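Local coordinates for protein 2-dehydro-3-deoxy-D-arabinonate dehydratase (Sulfolobus solfataricus, PDB 2Q18) that catalyses the dehydration of 2-dehydro-3-deoxy-D-arabinonate to 2,5-dioxopentanoate, using magnesium or calcium, in a pentose oxidation pathway, at residues I115-T120 with S181-G186; E75-G80 with N244-G249; E129-R134 with D163-R168; L146-D151 with T250-G255. All blocks are in the same frame, centred on the assembly; numbering follows the deposited sequence.

Interaction 1 (I115-T120 with S181-G186); sequences IFFKAT and SKIYAG. With PO4 (phosphate ion), chain B.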
loop_
_atom_site.group_PDB
_atom_site.type_symbol
_atom_site.label_atom_id
_atom_site.label_comp_id
_atom_site.label_asym_id
_atom_site.label_seq_id
_atom_site.Cartn_x
_atom_site.Cartn_y
_atom_site.Cartn_z
ATOM N N ILE A 115 -4.426 -23.804 27.969
ATOM C CA ILE A 115 -4.402 -22.999 26.744
ATOM C C ILE A 115 -2.988 -22.450 26.592
ATOM O O ILE A 115 -2.449 -21.859 27.531
ATOM C CB ILE A 115 -5.409 -21.807 26.818
ATOM C CG1 ILE A 115 -6.870 -22.289 26.897
ATOM C CG2 ILE A 115 -5.206 -20.814 25.660
ATOM C CD1 ILE A 115 -7.410 -22.987 25.648
ATOM N N PHE A 116 -2.378 -22.656 25.425
ATOM C CA PHE A 116 -1.032 -22.136 25.169
ATOM C C PHE A 116 -0.920 -21.498 23.785
ATOM O O PHE A 116 -1.682 -21.831 22.883
ATOM C CB PHE A 116 0.033 -23.233 25.358
ATOM C CG PHE A 116 -0.163 -24.441 24.471
ATOM C CD1 PHE A 116 0.435 -24.504 23.212
ATOM C CD2 PHE A 116 -0.934 -25.520 24.901
ATOM C CE1 PHE A 116 0.255 -25.617 22.388
ATOM C CE2 PHE A 116 -1.122 -26.641 24.083
ATOM C CZ PHE A 116 -0.526 -26.688 22.825
ATOM N N PHE A 117 0.022 -20.574 23.629
ATOM C CA PHE A 117 0.321 -19.997 22.322
ATOM C C PHE A 117 1.202 -20.980 21.552
ATOM O O PHE A 117 2.221 -21.443 22.070
ATOM C CB PHE A 117 1.032 -18.645 22.471
ATOM C CG PHE A 117 1.259 -17.927 21.161
ATOM C CD1 PHE A 117 2.486 -18.014 20.506
ATOM C CD2 PHE A 117 0.246 -17.163 20.586
ATOM C CE1 PHE A 117 2.703 -17.350 19.290
ATOM C CE2 PHE A 117 0.449 -16.498 19.374
ATOM C CZ PHE A 117 1.680 -16.593 18.724
ATOM N N LYS A 118 0.812 -21.279 20.317
ATOM C CA LYS A 118 1.489 -22.307 19.523
ATOM C C LYS A 118 2.397 -21.743 18.430
ATOM O O LYS A 118 3.567 -22.124 18.341
ATOM C CB LYS A 118 0.466 -23.291 18.934
ATOM C CG LYS A 118 1.038 -24.311 17.932
ATOM C CD LYS A 118 2.128 -25.190 18.552
ATOM C CE LYS A 118 2.802 -26.046 17.487
ATOM N NZ LYS A 118 3.884 -26.910 18.067
ATOM N N ALA A 119 1.866 -20.849 17.596
ATOM C CA ALA A 119 2.631 -20.351 16.465
ATOM C C ALA A 119 2.150 -19.015 15.920
ATOM O O ALA A 119 0.984 -18.643 16.062
ATOM C CB ALA A 119 2.649 -21.408 15.327
ATOM N N THR A 120 3.087 -18.304 15.304
ATOM C CA THR A 120 2.792 -17.206 14.393
ATOM C C THR A 120 2.678 -17.831 12.992
ATOM O O THR A 120 3.128 -18.968 12.799
ATOM C CB THR A 120 3.929 -16.173 14.423
ATOM O OG1 THR A 120 5.186 -16.847 14.236
ATOM C CG2 THR A 120 3.939 -15.429 15.768
ATOM N N SER A 181 9.412 -26.189 23.596
ATOM C CA SER A 181 9.047 -27.476 23.017
ATOM C C SER A 181 7.967 -27.340 21.944
ATOM O O SER A 181 7.750 -28.270 21.158
ATOM C CB SER A 181 8.573 -28.431 24.110
ATOM O OG SER A 181 7.214 -28.203 24.432
ATOM N N LYS A 182 7.308 -26.179 21.916
ATOM C CA LYS A 182 6.126 -25.958 21.075
ATOM C C LYS A 182 6.303 -24.923 19.966
ATOM O O LYS A 182 5.652 -25.030 18.930
ATOM C CB LYS A 182 4.930 -25.533 21.938
ATOM C CG LYS A 182 4.374 -26.611 22.861
ATOM C CD LYS A 182 3.464 -27.566 22.126
ATOM C CE LYS A 182 2.824 -28.551 23.086
ATOM N NZ LYS A 182 1.968 -29.522 22.347
ATOM N N ILE A 183 7.154 -23.922 20.195
ATOM C CA ILE A 183 7.229 -22.739 19.321
ATOM C C ILE A 183 8.601 -22.596 18.668
ATOM O O ILE A 183 9.585 -22.266 19.333
ATOM C CB ILE A 183 6.879 -21.411 20.082
ATOM C CG1 ILE A 183 5.631 -21.581 20.963
ATOM C CG2 ILE A 183 6.694 -20.246 19.091
ATOM C CD1 ILE A 183 5.428 -20.460 22.000
ATOM N N TYR A 184 8.647 -22.832 17.358
ATOM C CA TYR A 184 9.884 -22.764 16.574
ATOM C C TYR A 184 9.547 -22.898 15.082
ATOM O O TYR A 184 8.406 -23.201 14.732
ATOM C CB TYR A 184 10.882 -23.848 17.029
ATOM C CG TYR A 184 10.348 -25.264 16.947
ATOM C CD1 TYR A 184 10.538 -26.031 15.798
ATOM C CD2 TYR A 184 9.659 -25.838 18.016
ATOM C CE1 TYR A 184 10.043 -27.330 15.708
ATOM C CE2 TYR A 184 9.162 -27.141 17.937
ATOM C CZ TYR A 184 9.364 -27.878 16.778
ATOM O OH TYR A 184 8.888 -29.167 16.676
ATOM N N ALA A 185 10.521 -22.658 14.205
ATOM C CA ALA A 185 10.275 -22.745 12.763
ATOM C C ALA A 185 9.850 -24.159 12.382
ATOM O O ALA A 185 10.559 -25.122 12.671
ATOM C CB ALA A 185 11.510 -22.322 11.972
ATOM N N GLY A 186 8.680 -24.275 11.759
ATOM C CA GLY A 186 8.138 -25.569 11.354
ATOM C C GLY A 186 7.527 -26.395 12.474
ATOM O O GLY A 186 7.408 -27.618 12.350
HETATM P P PO4 B . 0.523 -30.266 26.203
HETATM O O1 PO4 B . 0.976 -30.767 24.852
HETATM O O2 PO4 B . 0.958 -28.838 26.373
HETATM O O3 PO4 B . -0.977 -30.378 26.265
HETATM O O4 PO4 B . 1.122 -31.105 27.302
#

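Interaction 2 (E75-G80 with N244-G249); sequences EVWGSG and NPIPDG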
loop_
_atom_site.group_PDB
_atom_site.type_symbol
_atom_site.label_atom_id
_atom_site.label_comp_id
_atom_site.label_asym_id
_atom_site.label_seq_id
_atom_site.Cartn_x
_atom_site.Cartn_y
_atom_site.Cartn_z
ATOM N N GLU A 75 -2.707 -15.771 14.474
ATOM C CA GLU A 75 -2.261 -16.423 15.702
ATOM C C GLU A 75 -2.684 -17.876 15.686
ATOM O O GLU A 75 -3.741 -18.215 15.148
ATOM C CB GLU A 75 -2.845 -15.727 16.946
ATOM C CG GLU A 75 -2.392 -14.282 17.106
ATOM C CD GLU A 75 -2.942 -13.595 18.354
ATOM O OE1 GLU A 75 -3.570 -14.262 19.208
ATOM O OE2 GLU A 75 -2.729 -12.374 18.472
ATOM N N VAL A 76 -1.849 -18.732 16.268
ATOM C CA VAL A 76 -2.218 -20.130 16.482
ATOM C C VAL A 76 -2.073 -20.457 17.960
ATOM O O VAL A 76 -1.024 -20.225 18.563
ATOM C CB VAL A 76 -1.376 -21.121 15.631
ATOM C CG1 VAL A 76 -1.867 -22.549 15.845
ATOM C CG2 VAL A 76 -1.441 -20.765 14.150
ATOM N N TRP A 77 -3.147 -20.988 18.531
ATOM C CA TRP A 77 -3.176 -21.379 19.929
ATOM C C TRP A 77 -3.528 -22.861 20.029
ATOM O O TRP A 77 -4.146 -23.432 19.126
ATOM C CB TRP A 77 -4.218 -20.554 20.692
ATOM C CG TRP A 77 -3.871 -19.095 20.853
ATOM C CD1 TRP A 77 -3.966 -18.116 19.903
ATOM C CD2 TRP A 77 -3.397 -18.455 22.044
ATOM N NE1 TRP A 77 -3.578 -16.903 20.430
ATOM C CE2 TRP A 77 -3.224 -17.083 21.743
ATOM C CE3 TRP A 77 -3.112 -18.905 23.343
ATOM C CZ2 TRP A 77 -2.769 -16.157 22.689
ATOM C CZ3 TRP A 77 -2.657 -17.986 24.283
ATOM C CH2 TRP A 77 -2.494 -16.625 23.950
ATOM N N GLY A 78 -3.142 -23.476 21.140
ATOM C CA GLY A 78 -3.448 -24.875 21.357
ATOM C C GLY A 78 -4.069 -25.138 22.708
ATOM O O GLY A 78 -3.896 -24.365 23.653
ATOM N N SER A 79 -4.823 -26.227 22.776
ATOM C CA SER A 79 -5.282 -26.775 24.035
ATOM C C SER A 79 -4.723 -28.190 24.140
ATOM O O SER A 79 -4.387 -28.817 23.129
ATOM C CB SER A 79 -6.807 -26.780 24.098
ATOM O OG SER A 79 -7.259 -26.782 25.445
ATOM N N GLY A 80 -4.582 -28.677 25.362
ATOM C CA GLY A 80 -4.108 -30.034 25.592
ATOM C C GLY A 80 -4.881 -30.671 26.722
ATOM O O GLY A 80 -5.643 -29.991 27.424
ATOM N N ASN A 244 -8.578 -11.590 26.323
ATOM C CA ASN A 244 -7.520 -11.891 25.367
ATOM C C ASN A 244 -8.059 -11.825 23.943
ATOM O O ASN A 244 -8.578 -12.811 23.428
ATOM C CB ASN A 244 -6.923 -13.272 25.670
ATOM C CG ASN A 244 -5.709 -13.595 24.813
ATOM O OD1 ASN A 244 -4.911 -12.715 24.477
ATOM N ND2 ASN A 244 -5.557 -14.874 24.467
ATOM N N PRO A 245 -7.950 -10.648 23.306
ATOM C CA PRO A 245 -8.493 -10.483 21.961
ATOM C C PRO A 245 -7.718 -11.320 20.954
ATOM O O PRO A 245 -6.493 -11.401 21.024
ATOM C CB PRO A 245 -8.298 -8.986 21.678
ATOM C CG PRO A 245 -7.173 -8.570 22.566
ATOM C CD PRO A 245 -7.310 -9.416 23.802
ATOM N N ILE A 246 -8.441 -11.955 20.039
ATOM C CA ILE A 246 -7.819 -12.715 18.960
ATOM C C ILE A 246 -8.270 -12.148 17.614
ATOM O O ILE A 246 -9.414 -11.721 17.477
ATOM C CB ILE A 246 -8.123 -14.238 19.063
ATOM C CG1 ILE A 246 -9.634 -14.495 19.118
ATOM C CG2 ILE A 246 -7.406 -14.843 20.282
ATOM C CD1 ILE A 246 -10.054 -15.895 18.693
ATOM N N PRO A 247 -7.361 -12.107 16.626
ATOM C CA PRO A 247 -7.744 -11.632 15.295
ATOM C C PRO A 247 -8.570 -12.642 14.504
ATOM O O PRO A 247 -8.558 -13.837 14.819
ATOM C CB PRO A 247 -6.397 -11.383 14.609
ATOM C CG PRO A 247 -5.434 -12.258 15.325
ATOM C CD PRO A 247 -5.925 -12.442 16.717
ATOM N N ASP A 248 -9.288 -12.157 13.489
ATOM C CA ASP A 248 -10.013 -13.030 12.567
ATOM C C ASP A 248 -9.028 -13.983 11.883
ATOM O O ASP A 248 -7.949 -13.564 11.463
ATOM C CB ASP A 248 -10.748 -12.213 11.503
ATOM C CG ASP A 248 -11.816 -11.301 12.090
ATOM O OD1 ASP A 248 -12.493 -11.693 13.069
ATOM O OD2 ASP A 248 -11.975 -10.188 11.552
ATOM N N GLY A 249 -9.399 -15.257 11.792
ATOM C CA GLY A 249 -8.537 -16.269 11.168
ATOM C C GLY A 249 -7.607 -16.970 12.143
ATOM O O GLY A 249 -6.789 -17.808 11.737
HETATM O O HOH W 1 -4.725 -10.512 19.327
#

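Interaction 3 (E129-R134 with D163-R168); sequences EAIAVR and DDVSAR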
loop_
_atom_site.group_PDB
_atom_site.type_symbol
_atom_site.label_atom_id
_atom_site.label_comp_id
_atom_site.label_asym_id
_atom_site.label_seq_id
_atom_site.Cartn_x
_atom_site.Cartn_y
_atom_site.Cartn_z
ATOM N N GLU A 129 4.643 -29.526 2.701
ATOM C CA GLU A 129 5.812 -28.782 3.159
ATOM C C GLU A 129 6.370 -29.465 4.399
ATOM O O GLU A 129 5.672 -30.242 5.046
ATOM C CB GLU A 129 5.436 -27.317 3.444
ATOM C CG GLU A 129 4.710 -26.646 2.265
ATOM C CD GLU A 129 4.213 -25.230 2.560
ATOM O OE1 GLU A 129 4.070 -24.864 3.750
ATOM O OE2 GLU A 129 3.951 -24.487 1.586
ATOM N N ALA A 130 7.621 -29.175 4.732
ATOM C CA ALA A 130 8.292 -29.867 5.827
ATOM C C ALA A 130 8.008 -29.274 7.208
ATOM O O ALA A 130 8.123 -28.056 7.408
ATOM C CB ALA A 130 9.799 -29.916 5.576
ATOM N N ILE A 131 7.636 -30.144 8.146
ATOM C CA ILE A 131 7.677 -29.816 9.571
ATOM C C ILE A 131 9.104 -30.052 10.068
ATOM O O ILE A 131 9.916 -30.673 9.367
ATOM C CB ILE A 131 6.653 -30.630 10.411
ATOM C CG1 ILE A 131 6.831 -32.145 10.205
ATOM C CG2 ILE A 131 5.223 -30.192 10.080
ATOM C CD1 ILE A 131 6.035 -33.020 11.182
ATOM N N ALA A 132 9.420 -29.556 11.261
ATOM C CA ALA A 132 10.791 -29.622 11.748
ATOM C C ALA A 132 10.910 -30.257 13.124
ATOM O O ALA A 132 9.966 -30.235 13.920
ATOM C CB ALA A 132 11.439 -28.234 11.731
ATOM N N VAL A 133 12.076 -30.854 13.370
ATOM C CA VAL A 133 12.462 -31.355 14.682
ATOM C C VAL A 133 13.597 -30.453 15.119
ATOM O O VAL A 133 14.560 -30.265 14.370
ATOM C CB VAL A 133 12.944 -32.843 14.627
ATOM C CG1 VAL A 133 13.490 -33.297 15.975
ATOM C CG2 VAL A 133 11.814 -33.764 14.188
ATOM N N ARG A 134 13.478 -29.879 16.316
ATOM C CA ARG A 134 14.516 -29.012 16.869
ATOM C C ARG A 134 15.861 -29.742 16.897
ATOM O O ARG A 134 15.913 -30.951 17.133
ATOM C CB ARG A 134 14.143 -28.570 18.291
ATOM C CG ARG A 134 12.957 -27.595 18.397
ATOM C CD ARG A 134 12.672 -27.228 19.865
ATOM N NE ARG A 134 13.877 -26.693 20.495
ATOM C CZ ARG A 134 14.086 -25.416 20.786
ATOM N NH1 ARG A 134 13.145 -24.499 20.563
ATOM N NH2 ARG A 134 15.241 -25.059 21.332
ATOM N N ASP A 163 -1.188 -30.378 12.899
ATOM C CA ASP A 163 -0.149 -31.132 13.583
ATOM C C ASP A 163 0.546 -30.189 14.554
ATOM O O ASP A 163 1.258 -29.275 14.139
ATOM C CB ASP A 163 0.849 -31.695 12.562
ATOM C CG ASP A 163 1.895 -32.617 13.184
ATOM O OD1 ASP A 163 1.961 -32.735 14.428
ATOM O OD2 ASP A 163 2.666 -33.230 12.409
ATOM N N ASP A 164 0.330 -30.415 15.847
ATOM C CA ASP A 164 1.043 -29.689 16.892
ATOM C C ASP A 164 2.355 -30.425 17.163
ATOM O O ASP A 164 2.425 -31.291 18.036
ATOM C CB ASP A 164 0.169 -29.578 18.161
ATOM C CG ASP A 164 0.884 -28.907 19.337
ATOM O OD1 ASP A 164 2.051 -28.479 19.202
ATOM O OD2 ASP A 164 0.271 -28.813 20.423
ATOM N N VAL A 165 3.390 -30.078 16.405
ATOM C CA VAL A 165 4.687 -30.751 16.508
ATOM C C VAL A 165 5.348 -30.371 17.838
ATOM O O VAL A 165 5.554 -29.188 18.127
ATOM C CB VAL A 165 5.613 -30.423 15.305
ATOM C CG1 VAL A 165 6.850 -31.310 15.318
ATOM C CG2 VAL A 165 4.867 -30.582 13.976
ATOM N N SER A 166 5.676 -31.386 18.636
ATOM C CA SER A 166 6.059 -31.173 20.032
ATOM C C SER A 166 7.350 -31.887 20.427
ATOM O O SER A 166 7.459 -33.109 20.283
ATOM C CB SER A 166 4.928 -31.633 20.951
ATOM O OG SER A 166 3.687 -31.090 20.545
ATOM N N ALA A 167 8.317 -31.122 20.934
ATOM C CA ALA A 167 9.542 -31.691 21.488
ATOM C C ALA A 167 9.246 -32.253 22.878
ATOM O O ALA A 167 9.520 -31.618 23.901
ATOM C CB ALA A 167 10.640 -30.654 21.534
ATOM N N ARG A 168 8.667 -33.450 22.893
ATOM C CA ARG A 168 8.175 -34.081 24.115
ATOM C C ARG A 168 9.239 -34.272 25.199
ATOM O O ARG A 168 8.919 -34.251 26.390
ATOM C CB ARG A 168 7.495 -35.413 23.787
ATOM C CG ARG A 168 6.181 -35.287 23.014
ATOM C CD ARG A 168 5.025 -34.769 23.887
ATOM N NE ARG A 168 4.974 -35.437 25.188
ATOM C CZ ARG A 168 4.468 -36.651 25.397
ATOM N NH1 ARG A 168 3.951 -37.352 24.393
ATOM N NH2 ARG A 168 4.481 -37.169 26.617
#

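Interaction 4 (L146-D151 with T250-G255); sequences LAVVLD and TILTTG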
loop_
_atom_site.group_PDB
_atom_site.type_symbol
_atom_site.label_atom_id
_atom_site.label_comp_id
_atom_site.label_asym_id
_atom_site.label_seq_id
_atom_site.Cartn_x
_atom_site.Cartn_y
_atom_site.Cartn_z
ATOM N N LEU A 146 -7.907 -32.076 15.610
ATOM C CA LEU A 146 -8.899 -31.230 14.969
ATOM C C LEU A 146 -8.615 -29.794 15.412
ATOM O O LEU A 146 -8.370 -29.539 16.592
ATOM C CB LEU A 146 -10.316 -31.649 15.380
ATOM C CG LEU A 146 -11.483 -30.900 14.728
ATOM C CD1 LEU A 146 -11.573 -31.238 13.239
ATOM C CD2 LEU A 146 -12.798 -31.216 15.428
ATOM N N ALA A 147 -8.626 -28.868 14.459
ATOM C CA ALA A 147 -8.425 -27.458 14.762
ATOM C C ALA A 147 -9.575 -26.637 14.193
ATOM O O ALA A 147 -10.190 -27.030 13.201
ATOM C CB ALA A 147 -7.094 -26.975 14.207
ATOM N N VAL A 148 -9.869 -25.510 14.839
ATOM C CA VAL A 148 -10.920 -24.600 14.376
ATOM C C VAL A 148 -10.351 -23.245 13.963
ATOM O O VAL A 148 -9.427 -22.729 14.599
ATOM C CB VAL A 148 -12.040 -24.390 15.439
ATOM C CG1 VAL A 148 -12.907 -25.638 15.562
ATOM C CG2 VAL A 148 -11.459 -23.997 16.796
ATOM N N VAL A 149 -10.901 -22.690 12.887
ATOM C CA VAL A 149 -10.602 -21.318 12.484
ATOM C C VAL A 149 -11.664 -20.414 13.119
ATOM O O VAL A 149 -12.859 -20.702 13.046
ATOM C CB VAL A 149 -10.586 -21.150 10.941
ATOM C CG1 VAL A 149 -10.184 -19.729 10.555
ATOM C CG2 VAL A 149 -9.631 -22.162 10.284
ATOM N N LEU A 150 -11.213 -19.321 13.729
ATOM C CA LEU A 150 -12.068 -18.454 14.546
ATOM C C LEU A 150 -12.113 -17.017 14.039
ATOM O O LEU A 150 -11.120 -16.515 13.514
ATOM C CB LEU A 150 -11.529 -18.432 15.979
ATOM C CG LEU A 150 -11.991 -19.381 17.090
ATOM C CD1 LEU A 150 -12.707 -20.644 16.612
ATOM C CD2 LEU A 150 -10.815 -19.703 18.014
ATOM N N ASP A 151 -13.256 -16.350 14.213
ATOM C CA ASP A 151 -13.288 -14.888 14.089
ATOM C C ASP A 151 -12.969 -14.246 15.445
ATOM O O ASP A 151 -12.752 -14.959 16.432
ATOM C CB ASP A 151 -14.602 -14.368 13.455
ATOM C CG ASP A 151 -15.821 -14.441 14.392
ATOM O OD1 ASP A 151 -15.684 -14.649 15.617
ATOM O OD2 ASP A 151 -16.947 -14.269 13.876
ATOM N N THR A 250 -7.720 -16.624 13.426
ATOM C CA THR A 250 -6.994 -17.325 14.483
ATOM C C THR A 250 -7.343 -18.811 14.437
ATOM O O THR A 250 -8.507 -19.179 14.236
ATOM C CB THR A 250 -7.341 -16.766 15.884
ATOM O OG1 THR A 250 -6.854 -15.427 15.995
ATOM C CG2 THR A 250 -6.712 -17.604 17.001
ATOM N N ILE A 251 -6.334 -19.658 14.616
ATOM C CA ILE A 251 -6.572 -21.093 14.706
ATOM C C ILE A 251 -6.366 -21.591 16.130
ATOM O O ILE A 251 -5.363 -21.278 16.773
ATOM C CB ILE A 251 -5.707 -21.902 13.700
ATOM C CG1 ILE A 251 -6.130 -21.576 12.264
ATOM C CG2 ILE A 251 -5.842 -23.410 13.960
ATOM C CD1 ILE A 251 -5.240 -22.203 11.186
ATOM N N LEU A 252 -7.342 -22.352 16.616
ATOM C CA LEU A 252 -7.214 -23.058 17.881
ATOM C C LEU A 252 -7.215 -24.557 17.620
ATOM O O LEU A 252 -8.167 -25.098 17.055
ATOM C CB LEU A 252 -8.352 -22.689 18.844
ATOM C CG LEU A 252 -8.479 -23.514 20.132
ATOM C CD1 LEU A 252 -7.303 -23.289 21.088
ATOM C CD2 LEU A 252 -9.796 -23.210 20.829
ATOM N N THR A 253 -6.142 -25.218 18.033
ATOM C CA THR A 253 -6.042 -26.663 17.896
ATOM C C THR A 253 -6.441 -27.339 19.217
ATOM O O THR A 253 -6.042 -26.903 20.299
ATOM C CB THR A 253 -4.657 -27.106 17.337
ATOM O OG1 THR A 253 -4.668 -28.514 17.076
ATOM C CG2 THR A 253 -3.509 -26.750 18.281
ATOM N N THR A 254 -7.253 -28.388 19.119
ATOM C CA THR A 254 -8.072 -28.829 20.254
ATOM C C THR A 254 -7.542 -29.999 21.102
ATOM O O THR A 254 -8.308 -30.634 21.836
ATOM C CB THR A 254 -9.517 -29.119 19.800
ATOM O OG1 THR A 254 -9.518 -30.203 18.866
ATOM C CG2 THR A 254 -10.131 -27.880 19.138
ATOM N N GLY A 255 -6.238 -30.263 21.025
ATOM C CA GLY A 255 -5.617 -31.357 21.786
ATOM C C GLY A 255 -5.544 -32.665 21.012
ATOM O O GLY A 255 -6.149 -32.798 19.946
HETATM O O HOH W 2 -8.350 -32.775 18.645
#

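Interaction 1 (I115-T120 with S181-G186)
The Phe117 ring meets Ile183 at its edge: Ile183 CD1 lies near the ring plane, 4.1 Å from Phe117 CD1. The backbone N of Ala119 lies over one face, offset toward the rim, and Thr120 CG2 is in plane at the edge. This ring also packs edge-to-face with Trp77 and stacks with Phe117 of a second subunit. The Phe116 ring is approached obliquely by Lys182, whose CD comes 3.8 Å from Phe116 CE1 as the two side chains cross at about a right angle; O2 of a bound phosphate also approaches this ring obliquely. Beside the rings, Ile183 CG1 rests 3.4 Å from Lys118 O.

Lys118 leaves its backbone away from 181-186, but a bend at chi2 (60°) brings it round. Its NZ reaches Lys182 O at 2.7 Å, in the carbonyl plane and on a lone pair, and is held further by a salt bridge to Asp164 and a bond to Cys187 O. A methionine in its place would probably leave Lys182 O without this donor and Asp164 with one lysine partner fewer. Lys182 NZ donates to phosphate O1 at 3.0 Å and bridges to Asp164 and Glu143. The phosphate is probably from the crystallisation liquor. Because Lys182 binds substrate and both acids bind magnesium, this is a wall of the active site of the FAH fold.

Interaction 2 (E75-G80 with N244-G249)
Glu75 lays its carboxylate against the ring of Pro247, with Glu75 CD 3.6 Å from Pro247 CD and the two side chains crossing at about a right angle. Ile246 adds its CG2 methyl, 4.0 Å from Glu75 OE1. A water bridges the segments as well, donating to Glu75 OE2 at 2.9 Å and to Pro245 O at 2.6 Å. Further along, the Asn244 amide comes at the indole of Trp77 from the opposite direction, its ND2 3.5 Å from Trp77 CZ2, with ring and amide planes 72° apart.

Within the strand, Trp77 NE1 fixes the carboxylate through a nearly straight bond to Glu75 OE1 (2.9 Å, 172°). The acceptor lies in the indole plane and is met on the anti side of the carboxylate, 22° out of its plane. The next shell positions both groups: Arg123 of the second subunit forms a salt bridge with Glu75 OE2 and bonds to Asn244 OD1, while Asn244 ND2 is held by Leu240 O.

A leucine instead of Glu75 would probably leave the indole N-H and Arg123 of the second subunit without their carboxylate and remove one attachment of the bridging water. The contact joins strand 76-80 to the loop leading from helix 233-241 into strand 250-253, the parallel neighbour of 76-80, and lies at the subunit interface of this homotetramer, where Arg123 of the second subunit joins both segments.

Interaction 3 (E129-R134 with D163-R168)
Ile131 and Val165 are brought together by their first torsions. In Ile131, chi1 of 55° places CG1 between the backbone N and the carbonyl carbon, and the extended chain beyond it carries CD1 over to 3.9 Å from Val165 CG2 and 3.6 Å from Asp163 OD2. In Val165, CG1 stands opposite the backbone N (chi1 -171°) and reaches Ala132 O at 3.6 Å, which leaves CG2 to face Ile131; Val165 CG2 also meets Ile131 CG2 at 3.9 Å. At the other end the aliphatic part of Arg134 passes Ala167, with Arg134 CD 4.3 Å from Ala167 CB; its guanidinium group pairs with Asp136.

The touching parts run only 10° apart, yet no hydrogen bond links them: strand 131-133 bonds to strand 280-288, and side-chain packing joins it to 163-168. The polar atoms at the margin are satisfied outside the contact: Asp163 OD1 takes the backbone N of Glu143, and Ala132 O receives Tyr184 OH. Asp164, a magnesium ligand, takes no part in the packing and is paired with Lys118 and Lys182. Apolar packing thus lines the 129-134 side of 163-168 and abuts one carboxylate oxygen, while Asp163 and Arg134 find polar partners beyond it.

Interaction 4 (L146-D151 with T250-G255)
Thr254 wraps its whole side chain round the carbonyl oxygen of Leu146. Its CB lies 3.4 Å from Leu146 O, and the CG2 methyl comes alongside the same oxygen. With chi1 at 63°, OG1 sits between the backbone N and the carbonyl carbon, from where it donates to Leu146 O at 2.6 Å, tilted 33° from the carbonyl plane. Thr254 N gives a second bond to that oxygen, at 3.0 Å and nearly along the C=O axis, so one acceptor is gripped twice by one residue. OG1 in turn receives a water at 2.8 Å; the water also donates to Gly255 O and accepts from Leu146 N, closing the end of the strand pair.

From there the segments run as antiparallel strands, their axes 155° apart. Val148 and Leu252 form a hydrogen-bonded pair, with Val148 N to Leu252 O at 2.8 Å and Leu252 N to Val148 O at 2.9 Å; further on, Leu150 N donates to Thr250 O. The Val148 and Leu252 side chains lie side by side, pointing the same way. On the other face, the Ile251 CG2 methyl packs 3.8 Å from Ala147 CB, and the CG1 branch 4.1 Å from Val149 CG2. Thr253, paired with Ala147, turns OG1 to the magnesium ligand Glu145.

Helix 233-241 covers the face of Leu150 and Leu252 through Gln236 and Ile237, while Met162 of strand 156-167 and Phe190 and Ile194 of strand 188-195 pack on that of Ala147, Val149 and Ile251. Strand 250-253 itself lies between strand 140-150, antiparallel, and strand 76-80, parallel.

All four contacts are largely buried, though interaction 2 includes the exposed Pro245. Interactions 1 and 2 border the second subunit broadly, interaction 3 only through Arg134, and interaction 4 not at all. Interaction 4 is a strand pairing rich in backbone bonds, whereas interaction 3 is side-chain packing and interaction 2 packing with a bridging water, neither with a direct hydrogen bond across it. Interactions 1 and 2 share neighbouring strands, with Lys118 N 2.7 Å from Val76 O; in interactions 2 and 4, Ser79 N lies 2.8 Å from Thr253 O. The charged site joins interactions 1 and 3: Lys118 and Lys182 each take one carboxylate oxygen of Asp164. Interaction 4 approaches the metal-binding acids through Thr253 and Glu145.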